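Local coordinates for protein ribokinase RBSK (Mycobacterium tuberculosis, PDB 3GO6) that probably phosphorylates D-ribose at O-5 using ATP and a divalent metal ion, giving D-ribose 5-phosphate, at residues N29-F34 / A112-D117; A120-L125 / V241-A246; T33-A38 / L47-T52. All blocks are in the same frame, centred on the assembly; numbering follows the deposited sequence.

How the contacts relate
All three contacts belong to the lid of this PfkB-family kinase, a four-stranded sheet in the order 50-56, 29-35, 110-116, 122-127. Contact 1 joins the two central strands and holds ribose directly. Contact 3 shares Thr33 and Phe34 with it and adds strand 50-56, outermost in this chain's sheet; its centre is about 9 Å from that of contact 1. Contact 2, also about 9 Å from contact 1, ties the start of strand 122-127 to the 241-246 loop of the metal site; Val116 CG2 packs on Asp242 OD1 at 3.3 Å. Contacts 2 and 3, with centres about 12 Å apart, do not touch. Each also meets the second subunit.

Contact 1 (N29-F34 / A112-D117); sequences NMDLTF and AIIVVD. With RIB (alpha-D-ribofuranose), chain C.
Asp31 turns CG back beside its own backbone N (chi1 -74°), which sets the carboxylate next to Ala112, with OD1 3.4 Å from Ala112 CB. Asn29, with chi1 -60°, likewise holds CG beside its backbone N and brings its amide to the bound ribose. The two carboxylate oxygens divide the sugar diol between them: ribose O2 donates to Asp31 OD1 at 2.6 Å and O3 to OD2. Asn29 ND2 adds a nearly straight bond of 3.0 Å to O2, and gives a further hydrogen bond to Glu152. Ala112 CB comes within 3.3 Å of ribose O2, while Ile114 reaches with CD1 to 3.8 Å from ribose C3, an apolar flank beside the polar grip.

The platform for these groups is a parallel pair of strands, 29-34 and 112-116, running at 20° to one another and forming the middle of the lid sheet of the ribokinase fold. Five backbone bonds join them, from Ala112 N to Met30 O at one end to Val116 N to Phe34 O at the other. Thr33 and Ile114 continue the sugar-facing side, where Thr33 OG1 rests against Ile114 CG1. On the reverse side Leu32 CD1 meets Ile113 CD1 at 3.9 Å, and CE2 of the Phe34 ring lies obliquely to Ile113 CG2; Ile114 O lies near the ring plane, at its edge. Leu32, Phe34 and Ile113 of one subunit pack on Leu32, Ile113 and Phe34 of the second subunit, respectively.

The chemistry is therefore split between the two sides of one sheet: paired acceptors and an amide donor fix the O2 and O3 hydroxyls of the ribose, whereas the side with Leu32, Phe34 and Ile113 packs against the second subunit.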
ATOM      1  N   ASN A  29       0.832  -9.608   9.628  1.00 11.64           N
ATOM      2  CA  ASN A  29       0.325  -8.793   8.525  1.00 12.32           C
ATOM      3  C   ASN A  29       1.241  -9.008   7.345  1.00 12.26           C
ATOM      4  O   ASN A  29       2.428  -9.245   7.539  1.00 12.85           O
ATOM      5  CB  ASN A  29       0.420  -7.277   8.853  1.00 12.17           C
ATOM      6  CG  ASN A  29      -0.374  -6.873  10.078  1.00 14.11           C
ATOM      7  OD1 ASN A  29      -1.499  -7.319  10.271  1.00 13.85           O
ATOM      8  ND2 ASN A  29       0.220  -6.015  10.925  1.00 12.12           N
ATOM      9  N   MET A  30       0.719  -8.892   6.130  1.00 12.51           N
ATOM     10  CA  MET A  30       1.604  -8.671   4.973  1.00 12.61           C
ATOM     11  C   MET A  30       1.926  -7.162   4.865  1.00 12.84           C
ATOM     12  O   MET A  30       1.019  -6.338   4.905  1.00 12.02           O
ATOM     13  CB  MET A  30       0.950  -9.190   3.688  1.00 13.04           C
ATOM     14  CG  MET A  30       1.881  -9.147   2.476  1.00 14.25           C
ATOM     15  SD  MET A  30       3.205 -10.371   2.559  1.00 17.97           S
ATOM     16  CE  MET A  30       2.290 -11.934   2.556  1.00 18.53           C
ATOM     17  N   ASP A  31       3.216  -6.824   4.739  1.00 12.05           N
ATOM     18  CA  ASP A  31       3.694  -5.451   4.763  1.00 12.86           C
ATOM     19  C   ASP A  31       3.985  -4.979   3.356  1.00 12.59           C
ATOM     20  O   ASP A  31       4.679  -5.666   2.595  1.00 13.51           O
ATOM     21  CB  ASP A  31       5.012  -5.346   5.553  1.00 11.83           C
ATOM     22  CG  ASP A  31       4.823  -5.456   7.060  1.00 14.76           C
ATOM     23  OD1 ASP A  31       3.668  -5.391   7.531  1.00 14.88           O
ATOM     24  OD2 ASP A  31       5.848  -5.608   7.778  1.00 16.63           O
ATOM     25  N   LEU A  32       3.490  -3.793   3.037  1.00 12.23           N
ATOM     26  CA  LEU A  32       3.865  -3.101   1.799  1.00 12.62           C
ATOM     27  C   LEU A  32       4.751  -1.933   2.254  1.00 13.01           C
ATOM     28  O   LEU A  32       4.277  -1.033   2.929  1.00 12.35           O
ATOM     29  CB  LEU A  32       2.629  -2.608   1.059  1.00 11.82           C
ATOM     30  CG  LEU A  32       1.684  -3.729   0.582  1.00 14.11           C
ATOM     31  CD1 LEU A  32       0.429  -3.122   0.004  1.00 13.30           C
ATOM     32  CD2 LEU A  32       2.354  -4.617  -0.454  1.00 14.41           C
ATOM     33  N   THR A  33       6.036  -2.008   1.942  1.00 13.50           N
ATOM     34  CA  THR A  33       6.997  -0.998   2.407  1.00 14.78           C
ATOM     35  C   THR A  33       7.388  -0.113   1.227  1.00 15.28           C
ATOM     36  O   THR A  33       7.859  -0.612   0.203  1.00 16.00           O
ATOM     37  CB  THR A  33       8.245  -1.619   3.050  1.00 14.65           C
ATOM     38  OG1 THR A  33       7.873  -2.562   4.065  1.00 16.60           O
ATOM     39  CG2 THR A  33       9.158  -0.536   3.680  1.00 14.84           C
ATOM     40  N   PHE A  34       7.186   1.193   1.395  1.00 15.36           N
ATOM     41  CA  PHE A  34       7.412   2.207   0.370  1.00 15.95           C
ATOM     42  C   PHE A  34       8.543   3.115   0.840  1.00 17.63           C
ATOM     43  O   PHE A  34       8.548   3.576   1.996  1.00 17.99           O
ATOM     44  CB  PHE A  34       6.180   3.097   0.189  1.00 15.21           C
ATOM     45  CG  PHE A  34       4.951   2.389  -0.353  1.00 15.08           C
ATOM     46  CD1 PHE A  34       4.569   2.568  -1.676  1.00 14.59           C
ATOM     47  CD2 PHE A  34       4.152   1.606   0.476  1.00 13.49           C
ATOM     48  CE1 PHE A  34       3.410   1.951  -2.199  1.00 14.95           C
ATOM     49  CE2 PHE A  34       2.994   0.973  -0.026  1.00 12.77           C
ATOM     50  CZ  PHE A  34       2.625   1.141  -1.362  1.00 14.14           C
ATOM     51  N   ALA A 112      -0.351  -4.184   6.230  1.00 12.44           N
ATOM     52  CA  ALA A 112       0.200  -2.930   6.750  1.00 12.32           C
ATOM     53  C   ALA A 112       0.947  -2.133   5.698  1.00 11.88           C
ATOM     54  O   ALA A 112       1.572  -2.715   4.807  1.00 11.40           O
ATOM     55  CB  ALA A 112       1.103  -3.197   7.929  1.00 12.15           C
ATOM     56  N   ILE A 113       0.886  -0.802   5.815  1.00 11.09           N
ATOM     57  CA  ILE A 113       1.633   0.090   4.928  1.00 12.03           C
ATOM     58  C   ILE A 113       2.742   0.725   5.765  1.00 12.38           C
ATOM     59  O   ILE A 113       2.463   1.369   6.784  1.00 12.59           O
ATOM     60  CB  ILE A 113       0.746   1.249   4.348  1.00 11.94           C
ATOM     61  CG1 ILE A 113      -0.530   0.708   3.692  1.00 12.78           C
ATOM     62  CG2 ILE A 113       1.558   2.139   3.359  1.00 12.75           C
ATOM     63  CD1 ILE A 113      -0.274  -0.342   2.601  1.00 11.64           C
ATOM     64  N   ILE A 114       3.980   0.537   5.333  1.00 12.84           N
ATOM     65  CA  ILE A 114       5.126   1.135   6.003  1.00 14.61           C
ATOM     66  C   ILE A 114       5.721   2.148   5.024  1.00 14.59           C
ATOM     67  O   ILE A 114       6.024   1.805   3.881  1.00 14.83           O
ATOM     68  CB  ILE A 114       6.217   0.099   6.357  1.00 14.48           C
ATOM     69  CG1 ILE A 114       5.635  -1.235   6.895  1.00 18.93           C
ATOM     70  CG2 ILE A 114       7.342   0.755   7.216  1.00 15.12           C
ATOM     71  CD1 ILE A 114       5.053  -1.158   8.165  1.00 21.67           C
ATOM     72  N   VAL A 115       5.902   3.389   5.466  1.00 14.82           N
ATOM     73  CA  VAL A 115       6.524   4.390   4.602  1.00 15.42           C
ATOM     74  C   VAL A 115       7.815   4.873   5.280  1.00 15.91           C
ATOM     75  O   VAL A 115       7.799   5.220   6.461  1.00 15.70           O
ATOM     76  CB  VAL A 115       5.569   5.571   4.334  1.00 15.36           C
ATOM     77  CG1 VAL A 115       6.160   6.511   3.241  1.00 16.27           C
ATOM     78  CG2 VAL A 115       4.204   5.056   3.907  1.00 16.78           C
ATOM     79  N   VAL A 116       8.920   4.873   4.533  1.00 15.80           N
ATOM     80  CA  VAL A 116      10.251   5.164   5.101  1.00 16.29           C
ATOM     81  C   VAL A 116      10.787   6.344   4.297  1.00 16.83           C
ATOM     82  O   VAL A 116      10.809   6.291   3.062  1.00 16.65           O
ATOM     83  CB  VAL A 116      11.205   3.943   5.004  1.00 15.81           C
ATOM     84  CG1 VAL A 116      12.605   4.261   5.581  1.00 15.98           C
ATOM     85  CG2 VAL A 116      10.581   2.737   5.721  1.00 16.90           C
ATOM     86  N   ASP A 117      11.150   7.416   5.002  1.00 17.64           N
ATOM     87  CA  ASP A 117      11.609   8.654   4.346  1.00 18.75           C
ATOM     88  C   ASP A 117      13.141   8.783   4.309  1.00 19.34           C
ATOM     89  O   ASP A 117      13.878   7.873   4.725  1.00 19.58           O
ATOM     90  CB  ASP A 117      10.913   9.913   4.937  1.00 18.92           C
ATOM     91  CG  ASP A 117      11.405  10.293   6.359  1.00 20.43           C
ATOM     92  OD1 ASP A 117      12.500   9.887   6.795  1.00 22.55           O
ATOM     93  OD2 ASP A 117      10.676  11.042   7.051  1.00 24.40           O
TER
HETATM   94  O5  RIB C 305       6.448  -2.507  13.860  1.00 20.44           O
HETATM   95  C5  RIB C 305       6.300  -2.669  12.431  1.00 21.84           C
HETATM   96  C4  RIB C 305       5.100  -3.595  12.157  1.00 19.40           C
HETATM   97  O4  RIB C 305       3.894  -2.882  12.499  1.00 19.95           O
HETATM   98  C3  RIB C 305       4.934  -3.953  10.690  1.00 18.03           C
HETATM   99  O3  RIB C 305       5.484  -5.243  10.325  1.00 15.22           O
HETATM  100  C2  RIB C 305       3.439  -3.854  10.450  1.00 16.98           C
HETATM  101  O2  RIB C 305       2.882  -5.105  10.029  1.00 17.87           O
HETATM  102  C1  RIB C 305       2.797  -3.349  11.734  1.00 17.44           C
HETATM  103  O1  RIB C 305       2.162  -4.404  12.470  1.00 15.84           O

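Contact 2 (A120-L125 / V241-A246); sequences AENTVL and VDTAGA
Thr243 points its hydroxyl across to the 120-125 segment, where it lies between a carbonyl and an amide. OG1 donates to Ala120 O at 2.6 Å and accepts from Asn122 ND2 at 2.9 Å; OG1 lies 3° out of the Asn122 amide plane, so ND2 donates an in-plane N-H. With OG1 placed between the backbone N and the carbonyl carbon (chi1 59°), the side chain and main chain of Thr243 converge on one acceptor: Thr243 N also gives its hydrogen to Ala120 O, at 3.1 Å and within the carbonyl plane. Ala120 O is thus gripped twice by a single residue, while Ala120 CB lies 3.5 Å from Val241 O.

Asn122 crosses Thr243 obliquely and passes alongside Ala244, its CG 3.7 Å from Ala244 CB. The other end of its amide faces the turn beyond, with a water bridging OD1 to Gly245 N. The loop leads into the Gly-Ala-Gly-Asp signature of PfkB kinases, which begins at Gly245: a type II turn from Thr243 to Ala246 puts Gly245, with its positive phi of 89°, at the N-cap of helix 246-257, the helix that bears Asp248, the predicted proton acceptor. Just ahead, Asp242 forms an Asx turn, its OD1 receiving Ala244 N from above the carboxylate plane at 2.9 Å. OD2 of the same carboxylate accepts from Gly287 N, and Asp242, Ala244 and Gly287 all belong to the bound magnesium site.

On the strand side, Glu121 curls back to its own segment, its OE2 taking Asn122 N through the anti lone pair at 2.9 Å. Farther along, Val124 touches ribose and, with Leu125, pairs in parallel with a strand of the second subunit.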
ATOM      1  N   ALA A 120      15.359   8.032   7.323  1.00 20.87           N
ATOM      2  CA  ALA A 120      15.124   6.674   7.850  1.00 20.78           C
ATOM      3  C   ALA A 120      13.978   6.572   8.865  1.00 20.77           C
ATOM      4  O   ALA A 120      13.744   5.503   9.433  1.00 20.83           O
ATOM      5  CB  ALA A 120      16.416   6.038   8.415  1.00 20.28           C
ATOM      6  N   GLU A 121      13.270   7.673   9.088  1.00 20.51           N
ATOM      7  CA  GLU A 121      12.058   7.655   9.899  1.00 21.02           C
ATOM      8  C   GLU A 121      10.960   6.882   9.152  1.00 20.05           C
ATOM      9  O   GLU A 121      11.020   6.758   7.940  1.00 20.45           O
ATOM     10  CB  GLU A 121      11.587   9.078  10.217  1.00 21.26           C
ATOM     11  CG  GLU A 121      10.335   9.163  11.116  1.00 25.75           C
ATOM     12  CD  GLU A 121      10.520   8.516  12.501  1.00 29.77           C
ATOM     13  OE1 GLU A 121      10.773   9.282  13.469  1.00 33.34           O
ATOM     14  OE2 GLU A 121      10.425   7.262  12.635  1.00 28.27           O
ATOM     15  N   ASN A 122       9.975   6.368   9.885  1.00 18.68           N
ATOM     16  CA  ASN A 122       8.927   5.528   9.284  1.00 18.39           C
ATOM     17  C   ASN A 122       7.554   5.832   9.881  1.00 17.69           C
ATOM     18  O   ASN A 122       7.466   6.326  11.013  1.00 17.92           O
ATOM     19  CB  ASN A 122       9.277   4.037   9.451  1.00 17.58           C
ATOM     20  CG  ASN A 122       8.992   3.507  10.866  1.00 20.02           C
ATOM     21  OD1 ASN A 122       7.885   3.044  11.147  1.00 21.24           O
ATOM     22  ND2 ASN A 122       9.992   3.559  11.748  1.00 17.14           N
ATOM     23  N   THR A 123       6.502   5.573   9.109  1.00 16.85           N
ATOM     24  CA  THR A 123       5.132   5.550   9.625  1.00 16.74           C
ATOM     25  C   THR A 123       4.549   4.186   9.314  1.00 16.23           C
ATOM     26  O   THR A 123       4.959   3.536   8.332  1.00 15.42           O
ATOM     27  CB  THR A 123       4.189   6.618   8.993  1.00 17.33           C
ATOM     28  OG1 THR A 123       3.998   6.367   7.586  1.00 18.48           O
ATOM     29  CG2 THR A 123       4.726   8.058   9.204  1.00 18.35           C
ATOM     30  N   VAL A 124       3.597   3.757  10.140  1.00 14.89           N
ATOM     31  CA  VAL A 124       2.968   2.443   9.936  1.00 14.26           C
ATOM     32  C   VAL A 124       1.450   2.608  10.008  1.00 13.98           C
ATOM     33  O   VAL A 124       0.935   3.234  10.951  1.00 13.08           O
ATOM     34  CB  VAL A 124       3.467   1.414  10.986  1.00 13.68           C
ATOM     35  CG1 VAL A 124       2.687   0.061  10.902  1.00 15.25           C
ATOM     36  CG2 VAL A 124       4.962   1.159  10.842  1.00 13.76           C
ATOM     37  N   LEU A 125       0.746   2.056   9.015  1.00 13.27           N
ATOM     38  CA  LEU A 125      -0.705   2.056   8.976  1.00 13.48           C
ATOM     39  C   LEU A 125      -1.176   0.618   8.764  1.00 14.34           C
ATOM     40  O   LEU A 125      -0.744  -0.035   7.802  1.00 13.68           O
ATOM     41  CB  LEU A 125      -1.200   2.904   7.792  1.00 14.11           C
ATOM     42  CG  LEU A 125      -2.689   2.896   7.464  1.00 13.91           C
ATOM     43  CD1 LEU A 125      -3.499   3.457   8.604  1.00 13.92           C
ATOM     44  CD2 LEU A 125      -2.983   3.668   6.159  1.00 15.67           C
ATOM     45  N   VAL A 241      19.601   3.047   8.276  1.00 24.63           N
ATOM     46  CA  VAL A 241      19.098   2.842   6.921  1.00 24.56           C
ATOM     47  C   VAL A 241      17.569   2.880   6.928  1.00 23.99           C
ATOM     48  O   VAL A 241      16.956   3.531   6.083  1.00 23.47           O
ATOM     49  CB  VAL A 241      19.629   1.506   6.351  1.00 24.42           C
ATOM     50  CG1 VAL A 241      18.871   1.093   5.100  1.00 26.08           C
ATOM     51  CG2 VAL A 241      21.117   1.630   6.079  1.00 26.56           C
ATOM     52  N   ASP A 242      16.966   2.194   7.899  1.00 23.03           N
ATOM     53  CA  ASP A 242      15.517   2.054   7.975  1.00 22.14           C
ATOM     54  C   ASP A 242      15.155   1.688   9.413  1.00 20.65           C
ATOM     55  O   ASP A 242      15.451   0.593   9.858  1.00 18.69           O
ATOM     56  CB  ASP A 242      15.060   0.954   6.995  1.00 23.13           C
ATOM     57  CG  ASP A 242      13.564   0.691   7.040  1.00 26.04           C
ATOM     58  OD1 ASP A 242      12.823   1.389   7.769  1.00 28.97           O
ATOM     59  OD2 ASP A 242      13.123  -0.227   6.308  1.00 33.44           O
ATOM     60  N   THR A 243      14.511   2.611  10.122  1.00 19.74           N
ATOM     61  CA  THR A 243      14.124   2.388  11.516  1.00 19.27           C
ATOM     62  C   THR A 243      12.899   1.468  11.658  1.00 19.47           C
ATOM     63  O   THR A 243      12.628   0.970  12.745  1.00 18.83           O
ATOM     64  CB  THR A 243      13.833   3.702  12.245  1.00 19.51           C
ATOM     65  OG1 THR A 243      12.778   4.391  11.574  1.00 19.80           O
ATOM     66  CG2 THR A 243      15.083   4.603  12.270  1.00 19.27           C
ATOM     67  N   ALA A 244      12.155   1.259  10.572  1.00 18.85           N
ATOM     68  CA  ALA A 244      10.960   0.414  10.651  1.00 18.34           C
ATOM     69  C   ALA A 244      11.351  -0.993  11.098  1.00 18.03           C
ATOM     70  O   ALA A 244      12.370  -1.545  10.662  1.00 17.26           O
ATOM     71  CB  ALA A 244      10.248   0.382   9.313  1.00 18.51           C
ATOM     72  N   GLY A 245      10.559  -1.540  12.009  1.00 17.59           N
ATOM     73  CA  GLY A 245      10.797  -2.880  12.491  1.00 17.19           C
ATOM     74  C   GLY A 245      11.741  -2.925  13.686  1.00 16.04           C
ATOM     75  O   GLY A 245      11.811  -3.930  14.360  1.00 15.26           O
ATOM     76  N   ALA A 246      12.482  -1.848  13.951  1.00 15.51           N
ATOM     77  CA  ALA A 246      13.493  -1.933  15.020  1.00 14.67           C
ATOM     78  C   ALA A 246      12.876  -2.055  16.408  1.00 13.57           C
ATOM     79  O   ALA A 246      13.444  -2.724  17.297  1.00 14.22           O
ATOM     80  CB  ALA A 246      14.464  -0.762  14.957  1.00 14.64           C
TER
HETATM   81  O   HOH W   1       8.245   0.110  12.535  1.00 29.72           O

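Contact 3 (T33-A38 / L47-T52); sequences TFVVDA and LAASLT
Antiparallel strand pairing, continued past the strand end by Ala48 and Ala49, joins Thr33-Ala38 to Leu47-Thr52 at one margin of the lid sheet within the subunit. Thr33 and Thr52 form a hydrogen-bonded pair, each backbone N donating to the other's O at 2.9 Å; Phe34 and Leu51 follow as a non-hydrogen-bonded pair. Beyond them Val35 N donates to Ser50 O from above the carbonyl plane, and Ala49 N donates to Val35 O at 2.6 Å.

The main side-chain event is a CH-pi contact. Leu51, with CG anti to its backbone N (chi1 164°), lies beside Phe34 and pointing the same way, and lays CD1 over the centre of the ring, 3.7 Å from the centroid and 13° off the normal. Ala48 CB meets the same ring quite differently, in its plane at the edge, 3.7 Å from CD1 of Phe34. Val36 CG1 packs against Ala48 as well.

The opposite side is more polar. Thr33 and Thr52 stand side by side, and one water joins Thr33 OG1 to Thr52 OG1. A second water donates to Thr33 O and is hydrogen-bonded to Ser50 OG at 2.8 Å, the hydroxyl that also presses on Val35 CB at 3.4 Å. Ser50 N is buried here without a partner in the model. A third water links Asp37 N to Leu47 O where the two segments splay.

Strand 29-35 thus has 50-56 on one flank and 110-116 on the other, and Val36 N extends that second pairing to Val116 O. The hydrocarbon side is covered by the second subunit, whose Leu125 and Ala127 pack on Val36 and Leu51, and Leu47 pairs in parallel with a strand of that subunit.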
ATOM      1  N   THR A  33       6.036  -2.008   1.942  1.00 13.50           N
ATOM      2  CA  THR A  33       6.997  -0.998   2.407  1.00 14.78           C
ATOM      3  C   THR A  33       7.388  -0.113   1.227  1.00 15.28           C
ATOM      4  O   THR A  33       7.859  -0.612   0.203  1.00 16.00           O
ATOM      5  CB  THR A  33       8.245  -1.619   3.050  1.00 14.65           C
ATOM      6  OG1 THR A  33       7.873  -2.562   4.065  1.00 16.60           O
ATOM      7  CG2 THR A  33       9.158  -0.536   3.680  1.00 14.84           C
ATOM      8  N   PHE A  34       7.186   1.193   1.395  1.00 15.36           N
ATOM      9  CA  PHE A  34       7.412   2.207   0.370  1.00 15.95           C
ATOM     10  C   PHE A  34       8.543   3.115   0.840  1.00 17.63           C
ATOM     11  O   PHE A  34       8.548   3.576   1.996  1.00 17.99           O
ATOM     12  CB  PHE A  34       6.180   3.097   0.189  1.00 15.21           C
ATOM     13  CG  PHE A  34       4.951   2.389  -0.353  1.00 15.08           C
ATOM     14  CD1 PHE A  34       4.569   2.568  -1.676  1.00 14.59           C
ATOM     15  CD2 PHE A  34       4.152   1.606   0.476  1.00 13.49           C
ATOM     16  CE1 PHE A  34       3.410   1.951  -2.199  1.00 14.95           C
ATOM     17  CE2 PHE A  34       2.994   0.973  -0.026  1.00 12.77           C
ATOM     18  CZ  PHE A  34       2.625   1.141  -1.362  1.00 14.14           C
ATOM     19  N   VAL A  35       9.490   3.388  -0.054  1.00 18.30           N
ATOM     20  CA  VAL A  35      10.529   4.381   0.251  1.00 19.02           C
ATOM     21  C   VAL A  35      10.191   5.673  -0.485  1.00 19.59           C
ATOM     22  O   VAL A  35       9.893   5.646  -1.695  1.00 19.21           O
ATOM     23  CB  VAL A  35      11.948   3.865  -0.101  1.00 18.95           C
ATOM     24  CG1 VAL A  35      12.997   5.001   0.034  1.00 20.36           C
ATOM     25  CG2 VAL A  35      12.319   2.697   0.787  1.00 18.32           C
ATOM     26  N   VAL A  36      10.201   6.788   0.257  1.00 19.19           N
ATOM     27  CA  VAL A  36       9.908   8.121  -0.274  1.00 20.13           C
ATOM     28  C   VAL A  36      11.023   9.109   0.131  1.00 21.46           C
ATOM     29  O   VAL A  36      11.863   8.799   0.986  1.00 20.22           O
ATOM     30  CB  VAL A  36       8.551   8.670   0.271  1.00 19.86           C
ATOM     31  CG1 VAL A  36       7.367   7.782  -0.199  1.00 19.86           C
ATOM     32  CG2 VAL A  36       8.569   8.770   1.797  1.00 19.51           C
ATOM     33  N   ASP A  37      11.035  10.288  -0.482  1.00 22.73           N
ATOM     34  CA  ASP A  37      11.914  11.350   0.013  1.00 24.44           C
ATOM     35  C   ASP A  37      11.337  11.947   1.303  1.00 24.13           C
ATOM     36  O   ASP A  37      11.993  11.960   2.339  1.00 24.30           O
ATOM     37  CB  ASP A  37      12.108  12.439  -1.043  1.00 25.66           C
ATOM     38  CG  ASP A  37      13.075  13.516  -0.575  1.00 29.92           C
ATOM     39  OD1 ASP A  37      14.242  13.177  -0.233  1.00 34.19           O
ATOM     40  OD2 ASP A  37      12.648  14.691  -0.513  1.00 35.37           O
ATOM     41  N   ALA A  38      10.086  12.387   1.233  1.00 24.39           N
ATOM     42  CA  ALA A  38       9.369  12.931   2.383  1.00 24.52           C
ATOM     43  C   ALA A  38       8.047  12.182   2.612  1.00 24.93           C
ATOM     44  O   ALA A  38       7.358  11.816   1.654  1.00 24.74           O
ATOM     45  CB  ALA A  38       9.084  14.415   2.162  1.00 24.90           C
ATOM     46  N   LEU A  47       4.830  10.046  -5.181  1.00 27.48           N
ATOM     47  CA  LEU A  47       5.375   8.918  -5.922  1.00 28.56           C
ATOM     48  C   LEU A  47       6.519   8.274  -5.150  1.00 27.76           C
ATOM     49  O   LEU A  47       7.550   8.918  -4.883  1.00 27.86           O
ATOM     50  CB  LEU A  47       5.835   9.356  -7.324  1.00 28.91           C
ATOM     51  CG  LEU A  47       6.431   8.301  -8.265  1.00 29.60           C
ATOM     52  CD1 LEU A  47       5.499   7.090  -8.475  1.00 31.08           C
ATOM     53  CD2 LEU A  47       6.748   8.975  -9.597  1.00 30.59           C
ATOM     54  N   ALA A  48       6.331   7.005  -4.773  1.00 26.66           N
ATOM     55  CA  ALA A  48       7.354   6.252  -4.038  1.00 25.80           C
ATOM     56  C   ALA A  48       8.508   5.857  -4.931  1.00 25.61           C
ATOM     57  O   ALA A  48       8.322   5.597  -6.122  1.00 25.59           O
ATOM     58  CB  ALA A  48       6.766   5.007  -3.403  1.00 25.43           C
ATOM     59  N   ALA A  49       9.694   5.771  -4.334  1.00 24.91           N
ATOM     60  CA  ALA A  49      10.900   5.348  -5.028  1.00 24.44           C
ATOM     61  C   ALA A  49      10.944   3.826  -5.234  1.00 24.31           C
ATOM     62  O   ALA A  49      11.488   3.335  -6.232  1.00 23.10           O
ATOM     63  CB  ALA A  49      12.134   5.811  -4.235  1.00 24.97           C
ATOM     64  N   SER A  50      10.375   3.082  -4.279  1.00 23.21           N
ATOM     65  CA  SER A  50      10.393   1.622  -4.308  1.00 21.71           C
ATOM     66  C   SER A  50       9.242   1.070  -3.468  1.00 21.22           C
ATOM     67  O   SER A  50       8.682   1.775  -2.629  1.00 20.98           O
ATOM     68  CB  SER A  50      11.717   1.075  -3.781  1.00 22.11           C
ATOM     69  OG  SER A  50      11.902   1.389  -2.402  1.00 23.12           O
ATOM     70  N   LEU A  51       8.891  -0.184  -3.728  1.00 19.65           N
ATOM     71  CA  LEU A  51       7.837  -0.881  -2.996  1.00 18.58           C
ATOM     72  C   LEU A  51       8.260  -2.338  -2.851  1.00 17.93           C
ATOM     73  O   LEU A  51       8.657  -2.983  -3.835  1.00 17.49           O
ATOM     74  CB  LEU A  51       6.490  -0.787  -3.736  1.00 18.28           C
ATOM     75  CG  LEU A  51       5.380  -1.771  -3.295  1.00 18.97           C
ATOM     76  CD1 LEU A  51       5.000  -1.539  -1.817  1.00 16.90           C
ATOM     77  CD2 LEU A  51       4.147  -1.686  -4.178  1.00 18.74           C
ATOM     78  N   THR A  52       8.203  -2.856  -1.633  1.00 17.12           N
ATOM     79  CA  THR A  52       8.367  -4.292  -1.408  1.00 17.32           C
ATOM     80  C   THR A  52       7.115  -4.848  -0.716  1.00 17.44           C
ATOM     81  O   THR A  52       6.387  -4.108  -0.056  1.00 17.01           O
ATOM     82  CB  THR A  52       9.590  -4.628  -0.515  1.00 18.25           C
ATOM     83  OG1 THR A  52       9.413  -4.071   0.794  1.00 18.53           O
ATOM     84  CG2 THR A  52      10.904  -4.121  -1.138  1.00 18.79           C
TER
HETATM   85  O   HOH W   2      10.557  -0.269  -0.608  1.00 19.29           O
HETATM   86  O   HOH W   3       7.447  -4.860   2.580  1.00 19.91           O
HETATM   87  O   HOH W   4       9.064  10.275  -2.915  1.00 27.66           O